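Local coordinates for protein acidocalcisomal pyrophosphatase (Trypanosoma brucei brucei, PDB 5C5V) that probably hydrolyses inorganic pyrophosphate to phosphate with the help of magnesium ions, in an assembly of four copies that also carry an EF-hand region, at residues Ala225-Met230 and Ser239-Leu244; Val260-Ser263 and Pro267-Arg270; Arg270-Ile275 and Lys280-Cys285; Gln95-Glu100 and Gly121-Val126; Lys6-Arg11 and Lys78-Val83. All coordinates share one frame; numbering follows the deposited sequence.

Interaction 1 (Ala225-Met230 and Ser239-Leu244)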
# COMPACT_ATOMS: atom_id res chain seq x y z
N ALA A 225 -14.06 -13.77 -15.24
CA ALA A 225 -13.09 -13.33 -14.24
C ALA A 225 -13.68 -12.32 -13.26
O ALA A 225 -14.47 -11.45 -13.65
CB ALA A 225 -11.85 -12.76 -14.92
N VAL A 226 -13.30 -12.44 -12.00
CA VAL A 226 -13.68 -11.46 -10.99
C VAL A 226 -12.42 -10.76 -10.51
O VAL A 226 -11.53 -11.40 -9.93
CB VAL A 226 -14.39 -12.13 -9.79
CG1 VAL A 226 -15.09 -11.07 -8.95
CG2 VAL A 226 -15.40 -13.15 -10.29
N GLU A 227 -12.31 -9.47 -10.75
CA GLU A 227 -11.12 -8.74 -10.31
C GLU A 227 -11.39 -8.02 -8.97
O GLU A 227 -12.28 -7.18 -8.87
CB GLU A 227 -10.68 -7.75 -11.39
CG GLU A 227 -9.32 -7.15 -11.18
CD GLU A 227 -9.33 -6.02 -10.15
OE1 GLU A 227 -10.33 -5.27 -10.11
OE2 GLU A 227 -8.34 -5.88 -9.40
N ILE A 228 -10.62 -8.36 -7.95
CA ILE A 228 -11.00 -8.00 -6.57
C ILE A 228 -10.29 -6.77 -6.03
O ILE A 228 -10.38 -6.46 -4.86
CB ILE A 228 -10.75 -9.17 -5.60
CG1 ILE A 228 -9.25 -9.46 -5.51
CG2 ILE A 228 -11.52 -10.41 -6.03
CD1 ILE A 228 -8.91 -10.69 -4.69
N GLY A 229 -9.57 -6.06 -6.89
CA GLY A 229 -8.87 -4.86 -6.47
C GLY A 229 -9.83 -3.77 -6.02
O GLY A 229 -11.05 -3.93 -6.10
N MET A 230 -9.28 -2.66 -5.55
CA MET A 230 -10.09 -1.60 -4.97
C MET A 230 -10.57 -0.58 -5.99
O MET A 230 -11.46 0.20 -5.70
CB MET A 230 -9.32 -0.90 -3.86
CG MET A 230 -8.24 0.00 -4.39
SD MET A 230 -7.14 0.62 -3.09
CE MET A 230 -6.19 1.75 -4.13
N SER A 239 -7.15 -4.42 -18.69
CA SER A 239 -5.96 -4.17 -17.89
C SER A 239 -5.31 -5.45 -17.41
O SER A 239 -5.93 -6.50 -17.39
CB SER A 239 -6.31 -3.29 -16.70
OG SER A 239 -7.32 -3.90 -15.92
N ALA A 240 -4.04 -5.33 -17.06
CA ALA A 240 -3.24 -6.49 -16.73
C ALA A 240 -3.57 -6.98 -15.33
O ALA A 240 -3.61 -6.20 -14.37
CB ALA A 240 -1.75 -6.16 -16.84
N VAL A 241 -3.84 -8.28 -15.21
CA VAL A 241 -4.18 -8.83 -13.91
C VAL A 241 -3.35 -10.06 -13.60
O VAL A 241 -2.76 -10.69 -14.48
CB VAL A 241 -5.68 -9.22 -13.80
CG1 VAL A 241 -6.57 -8.03 -14.11
CG2 VAL A 241 -6.00 -10.42 -14.68
N LYS A 242 -3.32 -10.38 -12.32
CA LYS A 242 -2.66 -11.56 -11.78
C LYS A 242 -3.71 -12.55 -11.31
O LYS A 242 -4.57 -12.20 -10.51
CB LYS A 242 -1.73 -11.18 -10.64
CG LYS A 242 -1.13 -12.36 -9.92
CD LYS A 242 0.15 -11.98 -9.19
CE LYS A 242 -0.11 -11.62 -7.75
NZ LYS A 242 1.20 -11.45 -7.05
N VAL A 243 -3.63 -13.78 -11.79
CA VAL A 243 -4.59 -14.82 -11.44
C VAL A 243 -4.25 -15.45 -10.08
O VAL A 243 -3.10 -15.82 -9.85
CB VAL A 243 -4.62 -15.91 -12.53
CG1 VAL A 243 -5.21 -17.21 -12.00
CG2 VAL A 243 -5.34 -15.40 -13.77
N LEU A 244 -5.24 -15.57 -9.20
CA LEU A 244 -5.04 -16.08 -7.85
C LEU A 244 -5.69 -17.44 -7.63
O LEU A 244 -5.20 -18.24 -6.85
CB LEU A 244 -5.57 -15.09 -6.81
CG LEU A 244 -4.91 -13.72 -6.84
CD1 LEU A 244 -5.63 -12.77 -5.92
CD2 LEU A 244 -3.43 -13.84 -6.47

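Interaction 2 (Val260-Ser263 and Pro267-Arg270)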
# COMPACT_ATOMS: atom_id res chain seq x y z
N VAL A 260 -10.65 -15.87 -9.95
CA VAL A 260 -10.38 -14.77 -9.04
C VAL A 260 -9.04 -14.19 -9.41
O VAL A 260 -8.04 -14.92 -9.49
CB VAL A 260 -10.36 -15.22 -7.54
CG1 VAL A 260 -10.01 -14.03 -6.64
CG2 VAL A 260 -11.70 -15.83 -7.13
N CYS A 261 -9.00 -12.89 -9.65
CA CYS A 261 -7.75 -12.26 -10.05
C CYS A 261 -7.65 -10.88 -9.45
O CYS A 261 -8.64 -10.35 -8.92
CB CYS A 261 -7.65 -12.18 -11.58
SG CYS A 261 -8.93 -11.14 -12.33
N ILE A 262 -6.47 -10.28 -9.54
CA ILE A 262 -6.32 -8.91 -9.06
C ILE A 262 -5.42 -8.10 -9.97
O ILE A 262 -4.40 -8.58 -10.46
CB ILE A 262 -5.76 -8.86 -7.62
CG1 ILE A 262 -5.74 -7.41 -7.13
CG2 ILE A 262 -4.38 -9.49 -7.54
CD1 ILE A 262 -5.42 -7.27 -5.67
N SER A 263 -5.82 -6.85 -10.19
CA SER A 263 -5.08 -5.91 -11.00
C SER A 263 -3.62 -5.76 -10.58
O SER A 263 -3.32 -5.57 -9.40
CB SER A 263 -5.76 -4.54 -10.96
OG SER A 263 -4.89 -3.55 -11.48
N PRO A 267 -2.55 -1.67 -5.03
CA PRO A 267 -1.54 -1.48 -3.97
C PRO A 267 -1.18 -2.77 -3.24
O PRO A 267 -0.07 -2.86 -2.72
CB PRO A 267 -2.22 -0.48 -3.01
CG PRO A 267 -3.14 0.30 -3.91
CD PRO A 267 -3.67 -0.72 -4.89
N ILE A 268 -2.08 -3.74 -3.18
CA ILE A 268 -1.77 -4.99 -2.48
C ILE A 268 -1.52 -6.18 -3.39
O ILE A 268 -1.58 -7.32 -2.92
CB ILE A 268 -2.91 -5.39 -1.51
CG1 ILE A 268 -4.17 -5.78 -2.27
CG2 ILE A 268 -3.18 -4.25 -0.52
CD1 ILE A 268 -5.19 -6.50 -1.41
N CYS A 269 -1.26 -5.94 -4.67
CA CYS A 269 -0.99 -7.03 -5.62
C CYS A 269 0.25 -7.83 -5.23
O CYS A 269 0.23 -9.06 -5.28
CB CYS A 269 -0.83 -6.49 -7.05
SG CYS A 269 -0.74 -7.82 -8.30
N ARG A 270 1.31 -7.14 -4.84
CA ARG A 270 2.56 -7.75 -4.39
C ARG A 270 2.33 -8.80 -3.29
O ARG A 270 3.03 -9.81 -3.24
CB ARG A 270 3.53 -6.68 -3.84
CG ARG A 270 4.32 -5.89 -4.86
CD ARG A 270 5.40 -6.75 -5.54

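Interaction 3 (Arg270-Ile275 and Lys280-Cys285)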
# COMPACT_ATOMS: atom_id res chain seq x y z
N ARG A 270 1.31 -7.14 -4.84
CA ARG A 270 2.56 -7.75 -4.39
C ARG A 270 2.33 -8.80 -3.29
O ARG A 270 3.03 -9.81 -3.24
CB ARG A 270 3.53 -6.68 -3.84
CG ARG A 270 4.32 -5.89 -4.86
CD ARG A 270 5.40 -6.75 -5.54
N PHE A 271 1.37 -8.54 -2.42
CA PHE A 271 1.20 -9.37 -1.23
C PHE A 271 0.25 -10.54 -1.43
O PHE A 271 0.20 -11.46 -0.61
CB PHE A 271 0.70 -8.49 -0.08
CG PHE A 271 1.49 -7.24 0.07
CD1 PHE A 271 2.75 -7.26 0.64
CD2 PHE A 271 0.98 -6.03 -0.36
CE1 PHE A 271 3.49 -6.10 0.76
CE2 PHE A 271 1.71 -4.87 -0.24
CZ PHE A 271 2.97 -4.91 0.33
N MET A 272 -0.51 -10.50 -2.52
CA MET A 272 -1.44 -11.57 -2.82
C MET A 272 -0.78 -12.54 -3.78
O MET A 272 -0.61 -12.24 -4.96
CB MET A 272 -2.73 -11.00 -3.41
CG MET A 272 -3.34 -9.93 -2.52
SD MET A 272 -4.53 -10.69 -1.41
CE MET A 272 -6.02 -10.64 -2.40
N LYS A 273 -0.36 -13.69 -3.26
CA LYS A 273 0.46 -14.58 -4.07
C LYS A 273 -0.25 -15.86 -4.47
O LYS A 273 0.12 -16.48 -5.45
CB LYS A 273 1.76 -14.91 -3.34
CG LYS A 273 2.56 -13.65 -3.02
CD LYS A 273 3.97 -13.98 -2.57
CE LYS A 273 4.82 -12.72 -2.44
NZ LYS A 273 6.25 -13.10 -2.14
N ASP A 274 -1.30 -16.23 -3.74
CA ASP A 274 -2.11 -17.37 -4.12
C ASP A 274 -3.47 -17.20 -3.49
O ASP A 274 -3.69 -16.23 -2.78
CB ASP A 274 -1.47 -18.69 -3.70
CG ASP A 274 -1.86 -19.85 -4.62
OD1 ASP A 274 -2.97 -19.82 -5.20
OD2 ASP A 274 -1.06 -20.81 -4.77
N ILE A 275 -4.38 -18.13 -3.74
CA ILE A 275 -5.77 -17.93 -3.36
C ILE A 275 -5.90 -17.81 -1.83
O ILE A 275 -6.81 -17.14 -1.32
CB ILE A 275 -6.65 -19.08 -3.90
CG1 ILE A 275 -8.13 -18.76 -3.69
CG2 ILE A 275 -6.27 -20.41 -3.27
CD1 ILE A 275 -8.57 -17.52 -4.42
N LYS A 280 -6.68 -13.86 4.06
CA LYS A 280 -5.76 -13.18 4.98
C LYS A 280 -5.84 -11.66 4.89
O LYS A 280 -5.75 -10.96 5.89
CB LYS A 280 -4.33 -13.60 4.68
CG LYS A 280 -3.98 -14.98 5.11
CD LYS A 280 -2.48 -15.16 4.93
CE LYS A 280 -1.70 -13.98 5.53
NZ LYS A 280 -0.21 -14.18 5.32
N PHE A 281 -6.03 -11.14 3.68
CA PHE A 281 -5.94 -9.70 3.47
C PHE A 281 -7.28 -9.11 3.04
O PHE A 281 -7.50 -7.91 3.18
CB PHE A 281 -4.82 -9.40 2.45
CG PHE A 281 -3.45 -9.81 2.94
CD1 PHE A 281 -3.10 -9.60 4.29
CD2 PHE A 281 -2.54 -10.44 2.10
CE1 PHE A 281 -1.84 -9.98 4.78
CE2 PHE A 281 -1.30 -10.82 2.56
CZ PHE A 281 -0.94 -10.60 3.91
N LEU A 282 -8.16 -9.95 2.52
CA LEU A 282 -9.51 -9.53 2.17
C LEU A 282 -10.53 -10.51 2.73
O LEU A 282 -11.28 -11.13 1.97
CB LEU A 282 -9.66 -9.42 0.65
CG LEU A 282 -8.74 -8.43 -0.07
CD1 LEU A 282 -8.81 -8.60 -1.58
CD2 LEU A 282 -9.05 -6.99 0.30
N PRO A 283 -10.55 -10.67 4.07
CA PRO A 283 -11.47 -11.60 4.73
C PRO A 283 -12.91 -11.39 4.26
O PRO A 283 -13.33 -10.25 4.08
CB PRO A 283 -11.32 -11.27 6.22
CG PRO A 283 -10.70 -9.88 6.26
CD PRO A 283 -9.81 -9.84 5.04
N GLY A 284 -13.63 -12.48 4.04
CA GLY A 284 -15.00 -12.40 3.58
C GLY A 284 -15.18 -12.23 2.08
O GLY A 284 -16.29 -12.39 1.57
N CYS A 285 -14.10 -11.90 1.36
CA CYS A 285 -14.19 -11.64 -0.09
C CYS A 285 -14.58 -12.90 -0.88
O CYS A 285 -15.54 -12.89 -1.63
CB CYS A 285 -12.86 -11.09 -0.61
SG CYS A 285 -12.86 -10.78 -2.39

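Interaction 4 (Gln95-Glu100 and Gly121-Val126)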
# COMPACT_ATOMS: atom_id res chain seq x y z
N GLN A 95 -2.26 0.42 -30.72
CA GLN A 95 -3.01 1.09 -29.67
C GLN A 95 -4.44 0.60 -29.65
O GLN A 95 -5.14 0.70 -30.65
CB GLN A 95 -2.97 2.61 -29.87
CG GLN A 95 -3.90 3.39 -28.96
CD GLN A 95 -3.52 3.26 -27.50
OE1 GLN A 95 -2.39 3.58 -27.12
NE2 GLN A 95 -4.45 2.78 -26.69
N LEU A 96 -4.88 0.05 -28.52
CA LEU A 96 -6.27 -0.36 -28.40
C LEU A 96 -7.13 0.88 -28.29
O LEU A 96 -6.86 1.76 -27.48
CB LEU A 96 -6.49 -1.27 -27.20
CG LEU A 96 -7.84 -1.99 -27.19
CD1 LEU A 96 -8.00 -2.86 -28.44
CD2 LEU A 96 -8.00 -2.83 -25.92
N VAL A 97 -8.14 0.98 -29.15
CA VAL A 97 -9.01 2.14 -29.17
C VAL A 97 -10.44 1.67 -29.00
O VAL A 97 -10.85 0.67 -29.60
CB VAL A 97 -8.87 2.94 -30.47
CG1 VAL A 97 -9.82 4.14 -30.45
CG2 VAL A 97 -7.44 3.42 -30.66
N VAL A 98 -11.20 2.37 -28.16
CA VAL A 98 -12.57 1.98 -27.87
C VAL A 98 -13.55 3.06 -28.32
O VAL A 98 -13.35 4.25 -28.05
CB VAL A 98 -12.77 1.70 -26.37
CG1 VAL A 98 -14.18 1.27 -26.12
CG2 VAL A 98 -11.83 0.61 -25.91
N HIS A 99 -14.57 2.67 -29.07
CA HIS A 99 -15.61 3.62 -29.46
C HIS A 99 -16.99 3.12 -29.05
O HIS A 99 -17.30 1.95 -29.23
CB HIS A 99 -15.55 3.89 -30.96
CG HIS A 99 -14.52 4.90 -31.34
ND1 HIS A 99 -13.82 4.83 -32.52
CD2 HIS A 99 -14.09 6.02 -30.71
CE1 HIS A 99 -12.98 5.85 -32.59
NE2 HIS A 99 -13.12 6.58 -31.50
N GLU A 100 -17.81 4.03 -28.54
CA GLU A 100 -19.19 3.71 -28.22
C GLU A 100 -20.11 4.09 -29.37
O GLU A 100 -19.90 5.08 -30.06
CB GLU A 100 -19.62 4.44 -26.94
CG GLU A 100 -18.72 4.16 -25.75
CD GLU A 100 -19.05 5.02 -24.55
OE1 GLU A 100 -18.73 6.24 -24.59
OE2 GLU A 100 -19.65 4.51 -23.58
N GLY A 121 -0.35 4.45 -38.55
CA GLY A 121 -1.50 5.29 -38.24
C GLY A 121 -2.83 4.73 -38.74
O GLY A 121 -3.89 5.30 -38.47
N ARG A 122 -2.78 3.61 -39.46
CA ARG A 122 -3.99 2.95 -39.95
C ARG A 122 -4.79 2.30 -38.82
O ARG A 122 -4.24 1.67 -37.92
CB ARG A 122 -3.64 1.91 -41.02
CG ARG A 122 -3.24 2.51 -42.37
CD ARG A 122 -3.12 1.45 -43.47
N GLU A 123 -6.10 2.53 -38.84
CA GLU A 123 -7.05 1.93 -37.91
C GLU A 123 -7.82 0.77 -38.52
O GLU A 123 -8.27 0.84 -39.66
CB GLU A 123 -8.07 2.97 -37.44
CG GLU A 123 -7.89 3.51 -36.03
CD GLU A 123 -9.10 4.34 -35.61
OE1 GLU A 123 -10.05 4.46 -36.43
OE2 GLU A 123 -9.11 4.86 -34.47
N ARG A 124 -8.01 -0.30 -37.75
CA ARG A 124 -8.87 -1.39 -38.17
C ARG A 124 -9.69 -1.86 -36.98
O ARG A 124 -9.22 -1.80 -35.84
CB ARG A 124 -8.07 -2.55 -38.77
CG ARG A 124 -7.22 -3.33 -37.78
CD ARG A 124 -6.30 -4.33 -38.50
NE ARG A 124 -5.49 -5.12 -37.57
CZ ARG A 124 -5.84 -6.31 -37.07
NH1 ARG A 124 -6.98 -6.88 -37.42
NH2 ARG A 124 -5.02 -6.93 -36.22
N GLN A 125 -10.92 -2.29 -37.23
CA GLN A 125 -11.72 -2.83 -36.14
C GLN A 125 -11.22 -4.22 -35.82
O GLN A 125 -10.80 -4.97 -36.73
CB GLN A 125 -13.21 -2.84 -36.50
CG GLN A 125 -14.08 -3.26 -35.34
CD GLN A 125 -15.55 -3.09 -35.61
OE1 GLN A 125 -15.96 -2.61 -36.67
NE2 GLN A 125 -16.37 -3.51 -34.66
N VAL A 126 -11.23 -4.56 -34.53
CA VAL A 126 -10.79 -5.86 -34.05
C VAL A 126 -11.80 -6.43 -33.06
O VAL A 126 -12.74 -5.74 -32.64
CB VAL A 126 -9.42 -5.80 -33.36
CG1 VAL A 126 -8.37 -5.21 -34.29
CG2 VAL A 126 -9.49 -4.99 -32.07

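Interaction 5 (Lys6-Arg11 and Lys78-Val83)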
# COMPACT_ATOMS: atom_id res chain seq x y z
N LYS A 6 8.00 7.92 -43.10
CA LYS A 6 8.19 9.27 -42.58
C LYS A 6 8.62 9.26 -41.10
O LYS A 6 9.45 10.06 -40.68
CB LYS A 6 6.91 10.09 -42.76
CG LYS A 6 7.07 11.53 -42.32
CD LYS A 6 5.82 12.33 -42.61
CE LYS A 6 6.11 13.81 -42.46
NZ LYS A 6 4.94 14.65 -42.82
N LYS A 7 8.06 8.34 -40.32
CA LYS A 7 8.40 8.24 -38.90
C LYS A 7 9.81 7.69 -38.71
O LYS A 7 10.57 8.17 -37.87
CB LYS A 7 7.38 7.37 -38.17
CG LYS A 7 6.01 8.01 -38.07
CD LYS A 7 5.15 7.31 -37.04
CE LYS A 7 3.73 7.85 -37.08
NZ LYS A 7 3.60 9.16 -36.35
N ILE A 8 10.17 6.71 -39.52
CA ILE A 8 11.53 6.20 -39.55
C ILE A 8 12.52 7.34 -39.82
O ILE A 8 13.53 7.46 -39.14
CB ILE A 8 11.70 5.10 -40.62
CG1 ILE A 8 10.92 3.85 -40.20
CG2 ILE A 8 13.17 4.78 -40.84
CD1 ILE A 8 11.00 2.71 -41.17
N MET A 9 12.21 8.18 -40.81
CA MET A 9 13.10 9.27 -41.18
C MET A 9 13.10 10.36 -40.12
O MET A 9 14.08 11.08 -39.95
CB MET A 9 12.71 9.86 -42.54
CG MET A 9 12.84 8.89 -43.69
SD MET A 9 14.50 8.23 -43.88
CE MET A 9 15.40 9.63 -44.54
N SER A 10 11.98 10.49 -39.42
CA SER A 10 11.86 11.44 -38.33
C SER A 10 12.74 11.05 -37.14
O SER A 10 13.36 11.91 -36.51
CB SER A 10 10.41 11.57 -37.91
OG SER A 10 10.27 12.63 -37.00
N ARG A 11 12.80 9.76 -36.82
CA ARG A 11 13.71 9.28 -35.78
C ARG A 11 15.17 9.38 -36.26
O ARG A 11 16.07 9.68 -35.47
CB ARG A 11 13.38 7.85 -35.38
CG ARG A 11 12.07 7.73 -34.60
CD ARG A 11 11.87 6.33 -34.04
NE ARG A 11 11.71 5.34 -35.09
CZ ARG A 11 10.54 4.99 -35.61
NH1 ARG A 11 9.42 5.54 -35.15
NH2 ARG A 11 10.47 4.09 -36.58
N LYS A 78 17.98 1.68 -51.83
CA LYS A 78 19.24 0.98 -51.59
C LYS A 78 19.84 1.40 -50.24
O LYS A 78 20.18 0.54 -49.42
CB LYS A 78 20.27 1.26 -52.68
CG LYS A 78 20.78 2.69 -52.74
CD LYS A 78 21.67 2.88 -53.95
CE LYS A 78 22.16 4.31 -54.09
NZ LYS A 78 23.04 4.47 -55.29
N CYS A 79 19.93 2.71 -49.98
CA CYS A 79 20.53 3.16 -48.73
C CYS A 79 19.50 2.99 -47.62
O CYS A 79 19.85 2.76 -46.47
CB CYS A 79 21.00 4.62 -48.80
SG CYS A 79 19.75 5.85 -48.28
N PHE A 80 18.23 3.08 -47.98
CA PHE A 80 17.14 2.97 -47.02
C PHE A 80 17.13 1.63 -46.30
O PHE A 80 16.56 1.49 -45.22
CB PHE A 80 15.78 3.18 -47.69
CG PHE A 80 14.62 3.07 -46.75
CD1 PHE A 80 14.28 4.11 -45.90
CD2 PHE A 80 13.88 1.89 -46.68
CE1 PHE A 80 13.22 4.00 -45.01
CE2 PHE A 80 12.82 1.77 -45.79
CZ PHE A 80 12.49 2.83 -44.95
N SER A 81 17.73 0.62 -46.91
CA SER A 81 17.79 -0.68 -46.24
C SER A 81 18.62 -0.56 -44.97
O SER A 81 18.32 -1.19 -43.97
CB SER A 81 18.36 -1.75 -47.17
OG SER A 81 18.41 -2.99 -46.49
N MET A 82 19.68 0.25 -45.03
CA MET A 82 20.48 0.52 -43.84
C MET A 82 19.68 1.34 -42.83
O MET A 82 19.60 0.98 -41.66
CB MET A 82 21.77 1.26 -44.21
CG MET A 82 22.53 1.78 -42.98
SD MET A 82 23.84 2.96 -43.37
CE MET A 82 22.99 4.15 -44.40
N VAL A 83 19.06 2.41 -43.30
CA VAL A 83 18.24 3.28 -42.47
C VAL A 83 17.18 2.47 -41.75
O VAL A 83 16.98 2.62 -40.53
CB VAL A 83 17.54 4.37 -43.31
CG1 VAL A 83 16.56 5.14 -42.45
CG2 VAL A 83 18.56 5.30 -43.94

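Interaction 1 (Ala225-Met230 and Ser239-Leu244)
Glu-227 OE2 is held by two backbone amides, while the CG behind it rests on Val-241. The amide of Gly-229 reaches OE2 at 2.8 Å, N to OE2, approaching from above the carboxylate plane, 56° out of it, and the amide of Ser-263 supplies the second bond. The other oxygen, OE1, accepts from Asn-197 ND2, so that both oxygens of this buried carboxylate are satisfied and its rotation is fixed. Three donors around one carboxylate would be expected to favour its charged form.

The chain leading to that group starts out opposite the backbone N (chi1 -168°), which places CG against Val-241, and the bend at chi2 then swings the carboxylate toward the amides of Gly-229 and Ser-263. CG and Val-241 CG1 lie 4.1 Å apart, the two side chains meeting at a slant. One residue on, just past the end of the strand, Ile-228 touches Leu-244 by methyl tips alone, with CD1 of Ile-228 4.1 Å from CD1 of Leu-244. No hydrogen bond joins the two segments, and their closest CA atoms, those of Glu-227 and Val-241, are 7.8 Å apart. The contact is therefore a bridge by side chains over an intervening strand.

That strand is 254-263, parallel to 224-227 and antiparallel to 238-251. With strands 152-156 and 197-200 it completes a closed circuit, the barrel of the soluble pyrophosphatase family. Glu-227 and Val-241 meet Phe-154 and Cys-261 within it, whereas Ile-228 packs against Cys-285 and Ile-289 of helix 285-295 and Leu-244 lies on Ile-262.

Interaction 2 (Val260-Ser263 and Pro267-Arg270)
Ile-268 meets the strand first, laying its CG1 against the end of Ile-262. The CD1 of Ile-262 comes to 3.9 Å from CG1 of Ile-268, and the two side chains cross at about a right angle. Cys-269 follows with two contacts. Its SG lies 4.1 Å from CG2 of Ile-262, so the isoleucine is used as a fork: the long CG1-CD1 arm goes to Ile-268 and the short methyl to the sulfur. With CG1 trans to the backbone N (chi1 -175°), both branches of Ile-262 are directed at the loop, and the extended chi2 carries CD1 on to Ile-268. The closest approach is made by the backbone: the carbonyl O of Ser-263 is 3.5 Å from CB of Cys-269 and 3.6 Å from its SG, a van der Waals fit. The OG of Ser-263 is instead bonded to Asn-265 N, inside the short connection between the segments.

The loop that leaves strand 254-263 thus folds back over the last two residues of that strand. Cys-269 O also takes a hydrogen bond from Lys-242 NZ of the neighbouring strand 238-251, and beyond Ile-268 lies Met-230 of the second subunit; helix 277-281 comes next in the chain.

Interaction 3 (Arg270-Ile275 and Lys280-Cys285)
Met-272 crosses to Phe-281 and Leu-282 through its last two atoms. CB and CG only carry the chain across the gap. The bend at chi2 (-92°) then sets the sulfur beside the aromatic ring, and the bend at chi3 turns the methyl on to the next residue. SD lies 4.0 Å from CD2 and 4.1 Å from CB of Phe-281. It is 5.4 Å from the ring centroid and almost exactly in the ring plane, 89° from the normal, so the sulfur meets an edge and no face. The tip, CE, then packs on CD1 of Leu-282 at 3.6 Å, the two side chains crossing at about a right angle.

The same edge also receives an oxygen. The carbonyl O of Phe-271 comes to 3.6 Å from CE2 of Phe-281, near the ring plane, where the weakly positive rim hydrogens would be expected to suit it. CB of Phe-271 adds apolar contact with CE2 at 4.0 Å. One face of the Phe-281 ring is meanwhile covered by CB of Lys-280.

This surface belongs to the assembly as much as to the chain. Phe-271 stacks on Phe-271 of the fourth subunit and meets its Phe-281 edge-to-face, while Leu-282 packs on Met-230 of the second subunit. After Leu-282 a type II turn, with Gly-284 at positive phi and in the N-cap position, leads into helix 285-295. At its centre the contact is a Met-aromatic pair of the edge-on kind.

Interaction 4 (Gln95-Glu100 and Gly121-Val126)
Leu-96 reaches Val-126 with one methyl, its CD1 lying 4.5 Å from CG2 of Val-126, a light touch; both also pack on Phe-115 of the strand between them. The carbonyl O of Leu-96 accepts a nearly straight bond (166°) from NE2 of the preceding Gln-95 at 2.7 Å. NE2 also bonds Lys-143 O, and OE1 bonds Arg-141 NH1, both of the third subunit, so three bonds share in holding the amide. Val-97, on the other face of the sheet, sends CG1 to OE2 of Glu-123 at 4.1 Å. The extended glutamate crosses it at about a right angle. OE2 is salt-bridged to Arg-116, so the valine methyl merely flanks an ion pair. His-99 completes the row: CE1 is 4.4 Å from OE2 of Glu-123, an oblique approach without a bond, while one ring face lies against CG1 of Val-97.

These residues span the middle strand 110-117 on both of its faces. The segments 95-100 and 123-126 run at 71° to each other, the mark of a strongly twisted sheet; strands 94-101, 110-117 and 123-126, adjacent in chain order, make a three-stranded antiparallel meander, extended at Gln-95 by a parallel strand of the third subunit.

Interaction 5 (Lys6-Arg11 and Lys78-Val83)
Ile-8 and Met-9 close on Val-83 to form the tight side of this helix pair. CG2 of Ile-8 lies 3.8 Å from CG1 of Val-83, and SD of Met-9 reaches that same methyl at 4.0 Å, so one branch of the valine is received between two successive residues of the facing helix. The valine presents this methyl because CG1 stands trans to its backbone N (chi1 173°). Met-9 gets there by its bend at chi2, which brings the sulfur over to the valine, the side chains crossing at about a right angle; chi3 turns only CE.

The looser side is built by Phe-80, which is partly exposed. CD1 of Ile-8 comes obliquely to the ring, 4.1 Å from CZ of Phe-80, while the side chains as wholes cross at about a right angle. The closest approach here is one ring carbon to one methyl. The helix axes stay 11.5 Å apart and cross at 67°, a separation that leaves side chains alone to bridge them, and no hydrogen bond passes between the segments.

Behind the tight side, Met-9 continues on to Phe-64, Trp-65 and Trp-68 of helix 61-69, and Val-83 to Leu-36 of helix 26-36. Arg-11 is tied by a salt bridge to Glu-119. Together these helices form an N-terminal bundle with an apolar interior, consistent with the EF-hand part of the protein.

How the interactions relate
Interactions 1, 2 and 3 form one continuous body: the centres of 1 and 2 are 6 Å apart, those of 2 and 3 are 8 Å apart, and the latter two share Arg-270. Lys-242 N bonds to Ile-262 O at 2.8 Å, knitting the strands of interactions 1 and 2. Interaction 1 comes nearest the catalytic centre, the side chain of Glu-227 being about 13 Å from the bound imidodiphosphate and a magnesium ion; Asp-224, a metal ligand, begins its strand. Interactions 2 and 3 lie outward, toward other subunits. Interaction 4 stands apart, about 24 Å from interaction 1, and interaction 5, probably in the EF-hand region, lies about 26 Å from interaction 4 and 42 Å from interaction 1, centre to centre.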